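Local coordinates for protein leucyl-tRNA synthetase subunit alpha (Aquifex aeolicus, PDB 3O0A) that probably hydrolyses wrongly charged leucine tRNA, as the CP1 editing domain of a leucyl-tRNA synthetase, the class I enzyme that attaches leucine to its tRNA, at residues G5-F10 and D41-R46; D48-A53 and N115-E120; G52-V57 and C141-D146; L58-P63 and V124-Y129; V162-E167 and G175-K180. One frame throughout, in Å; residues are numbered along the deposited sequence.

Contact 1. Residues G5-F10 and D41-R46; sequences GALIRF and DVFTTR
Gly5–Phe10 and Asp41–Arg46 run side by side as antiparallel strands, the axes of 6-10 and 41-44 approaching to 4.6 Å at an angle of 149°. Ala6 with Thr44 and Ile8 with Val42 are hydrogen-bonded pairs, each exchanging two N-H...O=C bonds; Leu7 with Phe43, between them, and Arg9 with Asp41, just beyond Ile8–Val42, are the non-hydrogen-bonded pairs. On the face carrying Ala6, Ile8, Val42 and Thr44 the contacts are apolar: Ile8 CD1 meets Thr44 CG2 at 3.7 Å, and the Phe10 ring brings CE1 to 3.7 Å from Val42 CG2. Helix 194-207 and Met140 cover this side. On the more open face Leu7 CD2 lies at the edge of the Phe43 ring, 4.0 Å from Phe43 CB, and Phe43, with CG anti to the backbone N (chi1 174°), brings CE1 to 3.9 Å from Gly5 CA. A side chain on Gly5 would collide with that ring and with Thr44 O. Further along, the Asp41 carboxylate stands nearly perpendicular over one face of the Arg9 guanidinium, a salt bridge of charges alone, although the place of OD1 is less certain. A leucine instead of Arg9 would probably leave the Asp41 carboxylate without this positive mate. At the end of the strand, Thr44 OG1 accepts from Arg46 N at 2.8 Å, an ST turn opening the threonine-rich loop familiar from leucyl-tRNA synthetase editing sites. Directional bonds thus join the backbones, apolar packing fills the inner face, and the partly exposed face combines Leu7–Phe43 packing with a non-directional charge pair.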
# COMPACT_ATOMS: atom_id res chain seq x y z
N GLY A 5 -5.44 -3.43 15.13
CA GLY A 5 -5.40 -3.53 13.68
C GLY A 5 -4.64 -4.78 13.28
O GLY A 5 -4.60 -5.77 14.03
N ALA A 6 -4.04 -4.74 12.10
CA ALA A 6 -3.32 -5.88 11.58
C ALA A 6 -2.06 -5.43 10.87
O ALA A 6 -2.04 -4.37 10.25
CB ALA A 6 -4.20 -6.65 10.61
N LEU A 7 -1.02 -6.24 10.97
CA LEU A 7 0.10 -6.12 10.04
C LEU A 7 -0.26 -7.02 8.86
O LEU A 7 -0.70 -8.15 9.06
CB LEU A 7 1.40 -6.58 10.69
CG LEU A 7 2.02 -5.66 11.75
CD1 LEU A 7 3.04 -6.44 12.57
CD2 LEU A 7 2.67 -4.45 11.09
N ILE A 8 -0.09 -6.51 7.65
CA ILE A 8 -0.36 -7.30 6.44
C ILE A 8 0.89 -7.28 5.58
O ILE A 8 1.48 -6.22 5.35
CB ILE A 8 -1.57 -6.77 5.67
CG1 ILE A 8 -2.82 -6.83 6.57
CG2 ILE A 8 -1.79 -7.60 4.37
CD1 ILE A 8 -4.11 -6.32 5.93
N ARG A 9 1.30 -8.47 5.14
CA ARG A 9 2.53 -8.63 4.37
C ARG A 9 2.24 -8.57 2.87
O ARG A 9 1.94 -9.58 2.24
CB ARG A 9 3.27 -9.93 4.74
CG ARG A 9 3.54 -10.07 6.24
CD ARG A 9 4.72 -10.97 6.52
NE ARG A 9 5.97 -10.45 5.96
CZ ARG A 9 7.02 -10.02 6.67
NH1 ARG A 9 7.00 -10.02 8.00
NH2 ARG A 9 8.11 -9.59 6.04
N PHE A 10 2.28 -7.36 2.31
CA PHE A 10 2.33 -7.23 0.85
C PHE A 10 3.72 -7.66 0.39
O PHE A 10 4.65 -7.72 1.20
CB PHE A 10 2.01 -5.79 0.43
CG PHE A 10 0.55 -5.45 0.57
CD1 PHE A 10 -0.03 -5.29 1.83
CD2 PHE A 10 -0.25 -5.33 -0.57
CE1 PHE A 10 -1.40 -4.99 1.96
CE2 PHE A 10 -1.61 -5.03 -0.45
CZ PHE A 10 -2.18 -4.85 0.82
N ASP A 41 5.70 -4.77 4.58
CA ASP A 41 4.75 -4.94 5.67
C ASP A 41 4.01 -3.63 5.90
O ASP A 41 4.64 -2.56 5.99
CB ASP A 41 5.45 -5.34 6.96
CG ASP A 41 6.09 -6.72 6.90
OD1 ASP A 41 5.71 -7.55 6.03
OD2 ASP A 41 6.97 -6.97 7.75
N VAL A 42 2.69 -3.70 5.99
CA VAL A 42 1.90 -2.51 6.25
C VAL A 42 1.12 -2.71 7.54
O VAL A 42 0.68 -3.81 7.84
CB VAL A 42 0.94 -2.12 5.05
CG1 VAL A 42 1.70 -2.02 3.72
CG2 VAL A 42 -0.25 -3.06 4.91
N PHE A 43 0.98 -1.65 8.33
CA PHE A 43 0.02 -1.68 9.41
C PHE A 43 -1.29 -1.01 9.01
O PHE A 43 -1.29 0.05 8.40
CB PHE A 43 0.57 -1.04 10.69
CG PHE A 43 -0.46 -0.93 11.78
CD1 PHE A 43 -0.81 -2.05 12.53
CD2 PHE A 43 -1.12 0.27 12.00
CE1 PHE A 43 -1.80 -1.95 13.53
CE2 PHE A 43 -2.09 0.37 12.99
CZ PHE A 43 -2.43 -0.74 13.75
N THR A 44 -2.41 -1.64 9.33
CA THR A 44 -3.73 -1.05 9.06
C THR A 44 -4.71 -1.28 10.19
O THR A 44 -4.73 -2.35 10.77
CB THR A 44 -4.35 -1.57 7.72
OG1 THR A 44 -5.62 -0.95 7.50
CG2 THR A 44 -4.52 -3.09 7.73
N THR A 45 -5.53 -0.27 10.49
CA THR A 45 -6.65 -0.46 11.41
C THR A 45 -7.91 -0.87 10.63
O THR A 45 -8.99 -1.01 11.21
CB THR A 45 -6.94 0.81 12.24
OG1 THR A 45 -7.29 1.89 11.36
CG2 THR A 45 -5.71 1.19 13.06
N ARG A 46 -7.74 -1.04 9.32
CA ARG A 46 -8.85 -1.41 8.43
C ARG A 46 -8.57 -2.67 7.60
O ARG A 46 -8.66 -2.64 6.37
CB ARG A 46 -9.21 -0.23 7.52
CG ARG A 46 -9.85 0.99 8.25
CD ARG A 46 -11.12 0.64 9.01
NE ARG A 46 -12.17 0.04 8.18
CZ ARG A 46 -13.03 0.72 7.43
NH1 ARG A 46 -12.99 2.05 7.35
NH2 ARG A 46 -13.95 0.06 6.73

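Contact 2. Residues D48-A53 and N115-E120; sequences DTVFGA and NPANGE
The threonine-rich loop of leucyl-tRNA synthetase editing domains ends here in a 3-10 turn, whose Val50 and Phe51 lie against Asn115, Ala117 and Asn118 in the loop joining strands 106-114 and 121-127. Asn115 is the polar centre. Its ND2 donates to Val50 O at 2.9 Å with an N-H...O angle of 163°, the acceptor lying close to the amide plane. Ala53 N reaches the same oxygen from the opposite face of the carbonyl, so two donors grip it. The side chain extends away from its own backbone N (chi1 -176°), which carries the amide across to the turn while OD1 still accepts from Ala117 N at 2.9 Å, an Asx turn. Both ends of the amide are therefore engaged, and its rotation is fixed. Asn118 forms a second Asx turn through OD1 and Glu120 N. A water accepts from Asn115 ND2 and, at 3.0 Å, from Asn118 ND2; it also lies 2.6 Å from Ala53 O, bridging the two loops. Beside this polar cluster the packing is apolar: Ala117 CB sits almost exactly over the centre of the Phe51 ring, 3.7 Å from its centroid and 9° off the normal, a CH-pi contact. The same methyl touches Val50 CG1 at 3.7 Å, and Asn118 CB approaches Phe51 CD2 at 3.8 Å. Helix 194-207 closes round both hydrophobic residues, with Ile201 against Val50 and Trp204 against Phe51, while Ile8 and Phe10 of strand 6-13 touch Pro116, and Met140 of strand 138-141 backs Val50 and Ala53.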
# COMPACT_ATOMS: atom_id res chain seq x y z
N ASP A 48 -10.42 -5.08 7.16
CA ASP A 48 -11.67 -5.38 6.46
C ASP A 48 -11.70 -4.82 5.03
O ASP A 48 -12.51 -5.27 4.21
CB ASP A 48 -12.90 -4.88 7.25
CG ASP A 48 -12.84 -3.38 7.60
OD1 ASP A 48 -11.74 -2.83 7.85
OD2 ASP A 48 -13.91 -2.76 7.65
N THR A 49 -10.81 -3.88 4.73
CA THR A 49 -10.75 -3.21 3.42
C THR A 49 -9.61 -3.71 2.51
O THR A 49 -9.37 -3.14 1.44
CB THR A 49 -10.64 -1.67 3.56
OG1 THR A 49 -9.37 -1.31 4.11
CG2 THR A 49 -11.77 -1.13 4.45
N VAL A 50 -8.92 -4.77 2.94
CA VAL A 50 -7.69 -5.20 2.25
C VAL A 50 -7.94 -5.55 0.76
O VAL A 50 -7.08 -5.32 -0.09
CB VAL A 50 -6.98 -6.36 3.00
CG1 VAL A 50 -7.81 -7.64 2.95
CG2 VAL A 50 -5.54 -6.61 2.41
N PHE A 51 -9.12 -6.08 0.45
CA PHE A 51 -9.41 -6.42 -0.94
C PHE A 51 -9.56 -5.17 -1.80
O PHE A 51 -9.51 -5.24 -3.03
CB PHE A 51 -10.67 -7.30 -1.05
CG PHE A 51 -10.46 -8.72 -0.58
CD1 PHE A 51 -10.53 -9.03 0.77
CD2 PHE A 51 -10.21 -9.74 -1.50
CE1 PHE A 51 -10.34 -10.35 1.22
CE2 PHE A 51 -10.03 -11.07 -1.07
CZ PHE A 51 -10.09 -11.38 0.30
N GLY A 52 -9.71 -4.02 -1.14
CA GLY A 52 -9.91 -2.75 -1.84
C GLY A 52 -8.64 -1.95 -2.02
O GLY A 52 -8.67 -0.83 -2.52
N ALA A 53 -7.50 -2.54 -1.64
CA ALA A 53 -6.22 -1.87 -1.82
C ALA A 53 -5.89 -1.80 -3.30
O ALA A 53 -5.80 -2.83 -3.97
CB ALA A 53 -5.10 -2.58 -1.01
N ASN A 115 -1.05 -8.13 -3.66
CA ASN A 115 -1.98 -8.11 -2.53
C ASN A 115 -2.22 -9.56 -2.08
O ASN A 115 -2.71 -10.38 -2.86
CB ASN A 115 -3.28 -7.45 -3.00
CG ASN A 115 -4.30 -7.29 -1.88
OD1 ASN A 115 -4.27 -8.02 -0.89
ND2 ASN A 115 -5.19 -6.31 -2.04
N PRO A 116 -1.86 -9.88 -0.82
CA PRO A 116 -1.96 -11.27 -0.34
C PRO A 116 -3.42 -11.75 -0.23
O PRO A 116 -3.66 -12.95 -0.16
CB PRO A 116 -1.31 -11.20 1.05
CG PRO A 116 -1.51 -9.80 1.48
CD PRO A 116 -1.35 -8.98 0.22
N ALA A 117 -4.37 -10.81 -0.22
CA ALA A 117 -5.79 -11.18 -0.07
C ALA A 117 -6.37 -11.74 -1.37
O ALA A 117 -7.17 -12.68 -1.35
CB ALA A 117 -6.60 -9.98 0.40
N ASN A 118 -5.97 -11.17 -2.50
CA ASN A 118 -6.59 -11.48 -3.78
C ASN A 118 -5.62 -11.72 -4.94
O ASN A 118 -6.05 -12.03 -6.06
CB ASN A 118 -7.61 -10.38 -4.16
CG ASN A 118 -6.97 -9.01 -4.26
OD1 ASN A 118 -5.76 -8.89 -4.42
ND2 ASN A 118 -7.79 -7.96 -4.18
N GLY A 119 -4.32 -11.56 -4.69
CA GLY A 119 -3.28 -11.80 -5.69
C GLY A 119 -3.14 -10.73 -6.77
O GLY A 119 -2.37 -10.89 -7.72
N GLU A 120 -3.88 -9.63 -6.62
CA GLU A 120 -3.81 -8.52 -7.57
C GLU A 120 -2.50 -7.79 -7.40
O GLU A 120 -1.98 -7.69 -6.29
CB GLU A 120 -4.98 -7.57 -7.40
CG GLU A 120 -6.30 -8.19 -7.83
CD GLU A 120 -7.50 -7.31 -7.59
OE1 GLU A 120 -7.36 -6.16 -7.11
OE2 GLU A 120 -8.61 -7.80 -7.88
O HOH W 1 -6.61 -5.22 -4.75

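Contact 3. Residues G52-V57 and C141-D146; sequences GATFVV and CVPAHD
Phe55 O takes the backbone N-H of Cys141 at 2.8 Å, the shortest polar bond between Gly52–Val57 and Cys141–Asp146. The reciprocal partner of Cys141 is shifted by one residue: its carbonyl oxygen accepts from Thr54 N at 3.0 Å, nearly in line with the C=O bond, and the CA-H of Ala53 adds a weaker contact. Cys141 is the most covered residue, and the Phe55 ring is its chief partner. The CG of Phe55 occupies the crowded position between backbone N and carbonyl carbon (chi1 59°), which folds the ring back over Cys141. Cys141 CB then lies over the ring centre, 3.4 Å from the centroid and 14° off the normal, a tight CH-pi contact, whereas SG stands oblique to the ring and presses against Val57 CG2 at 3.4 Å. Pro143 comes to the ring edge instead, with CG 3.5 Å from Phe55 CE1. Its CD also nears Thr54 OG1, a hydroxyl whose hydrogen-bond partner is Pro159 O. At the far end Val142 CG1 lies 3.6 Å from Gly52 O, and a water bridges that carbonyl to Ala144 N. A side chain at Gly52 would press on Val142 CG1. In related editing domains the loop formed here by Val142–Asp146 borders the hydrolytic pocket, as it probably does in this one. Strand 55-58 lies between strand 121-127 and strand 138-141, from which this loop departs; Asp146 then caps helix 147-156, whose Ala153 covers Phe55 and Pro143, while Asp149 of that helix accepts from Val142 N.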
# COMPACT_ATOMS: atom_id res chain seq x y z
N GLY A 52 -9.71 -4.02 -1.14
CA GLY A 52 -9.91 -2.75 -1.84
C GLY A 52 -8.64 -1.95 -2.02
O GLY A 52 -8.67 -0.83 -2.52
N ALA A 53 -7.50 -2.54 -1.64
CA ALA A 53 -6.22 -1.87 -1.82
C ALA A 53 -5.89 -1.80 -3.30
O ALA A 53 -5.80 -2.83 -3.97
CB ALA A 53 -5.10 -2.58 -1.01
N THR A 54 -5.74 -0.59 -3.81
CA THR A 54 -5.43 -0.41 -5.24
C THR A 54 -4.04 0.17 -5.48
O THR A 54 -3.61 0.33 -6.64
CB THR A 54 -6.49 0.46 -5.94
OG1 THR A 54 -6.51 1.77 -5.35
CG2 THR A 54 -7.88 -0.17 -5.82
N PHE A 55 -3.36 0.52 -4.38
CA PHE A 55 -1.95 0.90 -4.41
C PHE A 55 -1.36 0.87 -3.01
O PHE A 55 -2.10 0.75 -2.02
CB PHE A 55 -1.73 2.27 -5.12
CG PHE A 55 -2.44 3.44 -4.49
CD1 PHE A 55 -3.81 3.65 -4.70
CD2 PHE A 55 -1.73 4.40 -3.77
CE1 PHE A 55 -4.46 4.76 -4.15
CE2 PHE A 55 -2.37 5.51 -3.22
CZ PHE A 55 -3.74 5.69 -3.41
N VAL A 56 -0.03 0.92 -2.94
CA VAL A 56 0.72 0.93 -1.70
C VAL A 56 1.54 2.21 -1.67
O VAL A 56 2.07 2.61 -2.71
CB VAL A 56 1.64 -0.32 -1.63
CG1 VAL A 56 2.62 -0.25 -0.45
CG2 VAL A 56 0.78 -1.59 -1.54
N VAL A 57 1.63 2.85 -0.50
CA VAL A 57 2.48 4.04 -0.36
C VAL A 57 3.50 3.87 0.77
O VAL A 57 3.13 3.50 1.89
CB VAL A 57 1.67 5.33 -0.12
CG1 VAL A 57 2.61 6.50 0.19
CG2 VAL A 57 0.80 5.67 -1.34
N CYS A 141 -3.35 1.41 0.40
CA CYS A 141 -4.23 2.52 0.09
C CYS A 141 -5.53 2.06 -0.55
O CYS A 141 -5.53 1.34 -1.54
CB CYS A 141 -3.49 3.54 -0.79
SG CYS A 141 -1.99 4.17 0.01
N VAL A 142 -6.63 2.50 0.06
CA VAL A 142 -7.97 2.06 -0.29
C VAL A 142 -8.77 3.34 -0.53
O VAL A 142 -9.48 3.82 0.37
CB VAL A 142 -8.58 1.19 0.83
CG1 VAL A 142 -9.98 0.66 0.44
CG2 VAL A 142 -7.64 0.02 1.19
N PRO A 143 -8.64 3.92 -1.73
CA PRO A 143 -9.30 5.21 -1.99
C PRO A 143 -10.81 5.21 -1.80
O PRO A 143 -11.37 6.26 -1.47
CB PRO A 143 -8.97 5.51 -3.46
CG PRO A 143 -7.96 4.54 -3.88
CD PRO A 143 -7.88 3.42 -2.89
N ALA A 144 -11.46 4.07 -1.99
CA ALA A 144 -12.91 3.98 -1.76
C ALA A 144 -13.30 4.27 -0.31
O ALA A 144 -14.42 4.72 -0.05
CB ALA A 144 -13.43 2.61 -2.18
N HIS A 145 -12.39 4.03 0.64
CA HIS A 145 -12.74 4.03 2.06
C HIS A 145 -11.80 4.82 2.97
O HIS A 145 -11.93 4.77 4.20
CB HIS A 145 -12.88 2.58 2.54
CG HIS A 145 -13.81 1.78 1.69
ND1 HIS A 145 -15.14 2.10 1.55
CD2 HIS A 145 -13.59 0.70 0.89
CE1 HIS A 145 -15.71 1.25 0.72
NE2 HIS A 145 -14.80 0.39 0.31
N ASP A 146 -10.85 5.53 2.37
CA ASP A 146 -9.92 6.37 3.11
C ASP A 146 -9.82 7.71 2.37
O ASP A 146 -9.43 7.74 1.19
CB ASP A 146 -8.56 5.67 3.25
CG ASP A 146 -7.55 6.45 4.12
OD1 ASP A 146 -7.25 7.62 3.82
OD2 ASP A 146 -7.02 5.85 5.09
O HOH W 2 -10.40 1.31 -3.10

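Contact 4. Residues L58-P63 and V124-Y129; sequences LAPEHP and VWSANY
Leu58 and Ser126 form the close-packed end of this contact, a parallel bridge with CA atoms 4.7 Å apart, whereas the turn that follows Leu58 leaves strand 121-127 and heads for the surface. Leu58 N donates to Trp125 O at 2.9 Å, and Leu58 O turns to the same strand, one step further along it. The main grip on that oxygen is Ser126 OG, which donates to it at 2.9 Å from above the carbonyl plane. The hydroxyl points away from its own backbone N (chi1 -174°), which directs it at the neighbouring strand; Ala127 N adds a weak bond of 3.4 Å. Replacing Ser126 by alanine would probably leave Leu58 O dependent on that weak bond, and the end of the bridge less firmly fixed. Ser126 OG also lies 3.3 Å from Pro60 CA, and Pro60 CD rests 3.4 Å from Ala127 O, so the proline bears on the strand through its ring carbons. The apolar half is simple: Leu58 CD1 meets Val124 CG1 at 3.7 Å. Beyond Pro60 the type I turn from Ala59 to His62 carries Glu61 out to solvent, where it pairs with Arg98, and His62 caps the start of helix 64-74 through Leu64 N. Two helices bury the dense end, with Leu64, Val65 and Leu68 of helix 64-74 on Leu58 and Phe86 of helix 80-91 on both Pro60 and Ser126. Strand 106-114 flanks it on the far side of strand 121-127, its Leu109 touching Leu58 and Val124.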
# COMPACT_ATOMS: atom_id res chain seq x y z
N LEU A 58 4.77 4.15 0.48
CA LEU A 58 5.82 4.19 1.48
C LEU A 58 6.06 5.64 1.84
O LEU A 58 6.08 6.50 0.96
CB LEU A 58 7.12 3.62 0.90
CG LEU A 58 7.29 2.09 0.83
CD1 LEU A 58 6.08 1.36 0.31
CD2 LEU A 58 8.57 1.72 0.04
N ALA A 59 6.27 5.91 3.12
CA ALA A 59 6.79 7.22 3.51
C ALA A 59 8.12 7.50 2.76
O ALA A 59 8.88 6.58 2.45
CB ALA A 59 7.01 7.27 4.99
N PRO A 60 8.41 8.78 2.47
CA PRO A 60 9.62 9.14 1.72
C PRO A 60 10.90 8.60 2.35
O PRO A 60 11.85 8.26 1.62
CB PRO A 60 9.63 10.67 1.74
CG PRO A 60 8.25 11.08 2.10
CD PRO A 60 7.61 9.96 2.85
N GLU A 61 10.94 8.53 3.68
CA GLU A 61 12.14 8.07 4.38
C GLU A 61 12.20 6.55 4.55
O GLU A 61 13.15 6.03 5.15
CB GLU A 61 12.29 8.72 5.76
CG GLU A 61 12.07 10.21 5.76
CD GLU A 61 10.61 10.60 6.01
OE1 GLU A 61 9.69 9.79 5.77
OE2 GLU A 61 10.39 11.73 6.48
N HIS A 62 11.18 5.85 4.07
CA HIS A 62 11.14 4.38 4.19
C HIS A 62 12.37 3.78 3.50
O HIS A 62 12.67 4.14 2.36
CB HIS A 62 9.85 3.81 3.58
CG HIS A 62 9.56 2.40 4.01
ND1 HIS A 62 10.32 1.33 3.61
CD2 HIS A 62 8.58 1.89 4.80
CE1 HIS A 62 9.84 0.22 4.14
NE2 HIS A 62 8.78 0.53 4.86
N PRO A 63 13.11 2.90 4.21
CA PRO A 63 14.31 2.28 3.65
C PRO A 63 14.09 1.57 2.30
O PRO A 63 15.04 1.41 1.52
CB PRO A 63 14.70 1.25 4.72
CG PRO A 63 14.16 1.79 5.99
CD PRO A 63 12.87 2.48 5.60
N VAL A 124 3.31 0.54 -6.39
CA VAL A 124 3.92 1.08 -5.18
C VAL A 124 4.44 2.49 -5.44
O VAL A 124 5.24 2.70 -6.35
CB VAL A 124 5.05 0.19 -4.65
CG1 VAL A 124 5.53 0.69 -3.28
CG2 VAL A 124 4.57 -1.25 -4.55
N TRP A 125 3.96 3.42 -4.62
CA TRP A 125 4.29 4.85 -4.65
C TRP A 125 4.97 5.28 -3.35
O TRP A 125 4.96 4.56 -2.35
CB TRP A 125 2.99 5.64 -4.82
CG TRP A 125 2.41 5.57 -6.18
CD1 TRP A 125 1.87 4.47 -6.80
CD2 TRP A 125 2.32 6.64 -7.10
NE1 TRP A 125 1.45 4.81 -8.07
CE2 TRP A 125 1.71 6.14 -8.28
CE3 TRP A 125 2.69 7.99 -7.06
CZ2 TRP A 125 1.47 6.94 -9.40
CZ3 TRP A 125 2.46 8.79 -8.18
CH2 TRP A 125 1.86 8.26 -9.33
N SER A 126 5.61 6.46 -3.38
CA SER A 126 5.96 7.16 -2.15
C SER A 126 5.19 8.47 -2.16
O SER A 126 4.95 9.03 -3.24
CB SER A 126 7.46 7.42 -2.06
OG SER A 126 7.84 7.97 -0.81
N ALA A 127 4.78 8.94 -0.99
CA ALA A 127 3.98 10.18 -0.90
C ALA A 127 4.20 10.98 0.38
O ALA A 127 4.59 10.42 1.40
CB ALA A 127 2.49 9.89 -1.10
N ASN A 128 3.98 12.30 0.30
CA ASN A 128 4.24 13.20 1.44
C ASN A 128 3.31 12.97 2.63
O ASN A 128 3.72 13.14 3.78
CB ASN A 128 4.23 14.67 1.02
CG ASN A 128 2.89 15.14 0.46
OD1 ASN A 128 2.02 14.33 0.14
ND2 ASN A 128 2.74 16.46 0.33
N TYR A 129 2.08 12.56 2.35
CA TYR A 129 1.06 12.46 3.41
C TYR A 129 1.21 11.24 4.32
O TYR A 129 0.54 11.14 5.36
CB TYR A 129 -0.36 12.55 2.80
CG TYR A 129 -0.87 11.30 2.11
CD1 TYR A 129 -0.53 11.01 0.78
CD2 TYR A 129 -1.74 10.43 2.76
CE1 TYR A 129 -1.01 9.85 0.14
CE2 TYR A 129 -2.23 9.27 2.13
CZ TYR A 129 -1.87 8.99 0.82
OH TYR A 129 -2.36 7.86 0.21

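Contact 5. Residues V162-E167 and G175-K180; sequences VVVKPE and GAYEGK
Tyr177 offers one face of its ring to Pro166, whose CB stands 3.6 Å from Tyr177 CZ and projects over that face toward the rim. The distance from Pro166 CB to the ring centroid is 3.8 Å, at 17° off the normal, a CH-pi contact between a rigid pyrrolidine and a flat aromatic. Proline and phenol point in opposing senses where they overlap, and Pro166 CD lies 4.0 Å from Tyr177 CD2. The other face of the phenol is taken by its own segment: Gly179 N lies over the ring centre. With CG anti to the backbone N (chi1 175°), the ring reaches along the chain until its hydroxyl donates to Lys180 O at 2.5 Å, a distance short enough to be treated with caution. A side chain on Gly179 would collide with that hydroxyl, and this favours glycine there. The excursion belongs to a two-stranded antiparallel element, strands 164-165 and 182-183, in which Lys165 pairs with Thr182, and the long connection folds back on Pro166 before the second strand begins. Val164 adds looser packing: CG1 lies 4.3 Å from Tyr177 CE2 and also nears the backbone, 3.9 Å from Gly179 O. Its own carbonyl oxygen is buried by the contact and has no partner in the model. Trp170 meets Tyr177 edge-to-face, and Phe172 touches it as well. From the neighbouring loop His145 bonds both to Tyr177 O and to Val163 N, tying the two segments to one imidazole. Val164 and Lys180 both touch Ser194, at the start of helix 194-207.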
# COMPACT_ATOMS: atom_id res chain seq x y z
N VAL A 162 -14.51 -0.41 -4.57
CA VAL A 162 -15.40 -0.51 -3.41
C VAL A 162 -15.37 -1.92 -2.82
O VAL A 162 -15.56 -2.89 -3.54
CB VAL A 162 -16.85 -0.11 -3.76
CG1 VAL A 162 -17.74 -0.18 -2.51
CG2 VAL A 162 -16.88 1.30 -4.36
N VAL A 163 -15.13 -2.00 -1.51
CA VAL A 163 -15.18 -3.29 -0.79
C VAL A 163 -16.07 -3.30 0.46
O VAL A 163 -16.38 -4.36 0.97
CB VAL A 163 -13.77 -3.83 -0.42
CG1 VAL A 163 -13.04 -4.28 -1.67
CG2 VAL A 163 -12.96 -2.79 0.36
N VAL A 164 -16.45 -2.12 0.94
CA VAL A 164 -17.38 -1.99 2.06
C VAL A 164 -18.58 -1.21 1.56
O VAL A 164 -18.50 -0.01 1.32
CB VAL A 164 -16.74 -1.29 3.29
CG1 VAL A 164 -17.76 -1.11 4.41
CG2 VAL A 164 -15.53 -2.08 3.81
N LYS A 165 -19.70 -1.90 1.40
CA LYS A 165 -20.89 -1.27 0.87
C LYS A 165 -21.78 -0.71 1.97
O LYS A 165 -22.23 -1.46 2.84
CB LYS A 165 -21.68 -2.25 -0.00
CG LYS A 165 -21.29 -2.19 -1.48
CD LYS A 165 -22.43 -2.70 -2.35
CE LYS A 165 -22.01 -2.81 -3.80
NZ LYS A 165 -23.04 -3.55 -4.61
N PRO A 166 -22.02 0.62 1.95
CA PRO A 166 -22.99 1.22 2.86
C PRO A 166 -24.41 0.83 2.48
O PRO A 166 -24.66 0.47 1.32
CB PRO A 166 -22.77 2.73 2.67
CG PRO A 166 -22.21 2.86 1.31
CD PRO A 166 -21.39 1.63 1.07
N GLU A 167 -25.32 0.87 3.44
CA GLU A 167 -26.73 0.54 3.20
C GLU A 167 -27.43 1.61 2.37
O GLU A 167 -28.30 1.30 1.55
CB GLU A 167 -27.47 0.34 4.51
CG GLU A 167 -27.08 -0.92 5.25
CD GLU A 167 -27.79 -1.06 6.59
OE1 GLU A 167 -28.86 -0.43 6.77
OE2 GLU A 167 -27.26 -1.79 7.46
N GLY A 175 -16.24 11.25 -2.78
CA GLY A 175 -15.49 11.10 -1.54
C GLY A 175 -15.44 9.65 -1.10
O GLY A 175 -16.16 8.81 -1.64
N ALA A 176 -14.58 9.37 -0.12
CA ALA A 176 -14.43 8.03 0.43
C ALA A 176 -15.50 7.77 1.48
O ALA A 176 -15.86 8.67 2.25
CB ALA A 176 -13.06 7.86 1.05
N TYR A 177 -16.03 6.54 1.50
CA TYR A 177 -16.94 6.12 2.55
C TYR A 177 -16.15 5.43 3.65
O TYR A 177 -15.64 4.33 3.46
CB TYR A 177 -18.02 5.18 2.03
CG TYR A 177 -18.88 4.65 3.15
CD1 TYR A 177 -19.75 5.49 3.84
CD2 TYR A 177 -18.80 3.31 3.55
CE1 TYR A 177 -20.53 5.02 4.89
CE2 TYR A 177 -19.58 2.82 4.59
CZ TYR A 177 -20.43 3.69 5.26
OH TYR A 177 -21.21 3.23 6.30
N GLU A 178 -16.05 6.08 4.81
CA GLU A 178 -15.18 5.57 5.87
C GLU A 178 -15.89 4.75 6.96
O GLU A 178 -15.23 4.26 7.88
CB GLU A 178 -14.38 6.72 6.49
CG GLU A 178 -13.59 7.52 5.45
CD GLU A 178 -12.64 8.53 6.07
OE1 GLU A 178 -13.03 9.22 7.03
OE2 GLU A 178 -11.48 8.62 5.59
N GLY A 179 -17.21 4.58 6.84
CA GLY A 179 -18.01 3.89 7.86
C GLY A 179 -18.13 2.39 7.70
O GLY A 179 -17.36 1.76 6.97
N LYS A 180 -19.11 1.81 8.39
CA LYS A 180 -19.33 0.36 8.38
C LYS A 180 -20.22 -0.07 7.22
O LYS A 180 -20.98 0.74 6.67
CB LYS A 180 -19.93 -0.09 9.73
CG LYS A 180 -19.04 0.23 10.93
CD LYS A 180 -19.67 -0.16 12.26
CE LYS A 180 -18.90 0.48 13.42
NZ LYS A 180 -19.55 0.21 14.75

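Overall arrangement
Contacts 2, 3 and 4 are buried, contact 1 is partly so, and contact 5 lies at the surface, its centre about 26 Å from that of contact 4. Contacts 3 and 4 hold the same mixed sheet, joining strand 55-58 to its two neighbours; contact 1 pairs strands of a separate antiparallel sheet. Contact 2 mediates, sharing Gly52 and Ala53 with contact 3 and setting Val50 CG2 on Ile8 CD1 of contact 1. The strand contacts rest on backbone bonds, supplemented by a serine hydroxyl in contact 4 and a ring face in contact 3; contact 2 uses amides and a water, contact 5 a ring face. Ala144 O and Tyr177 N probably hydrogen-bond between contacts 3 and 5.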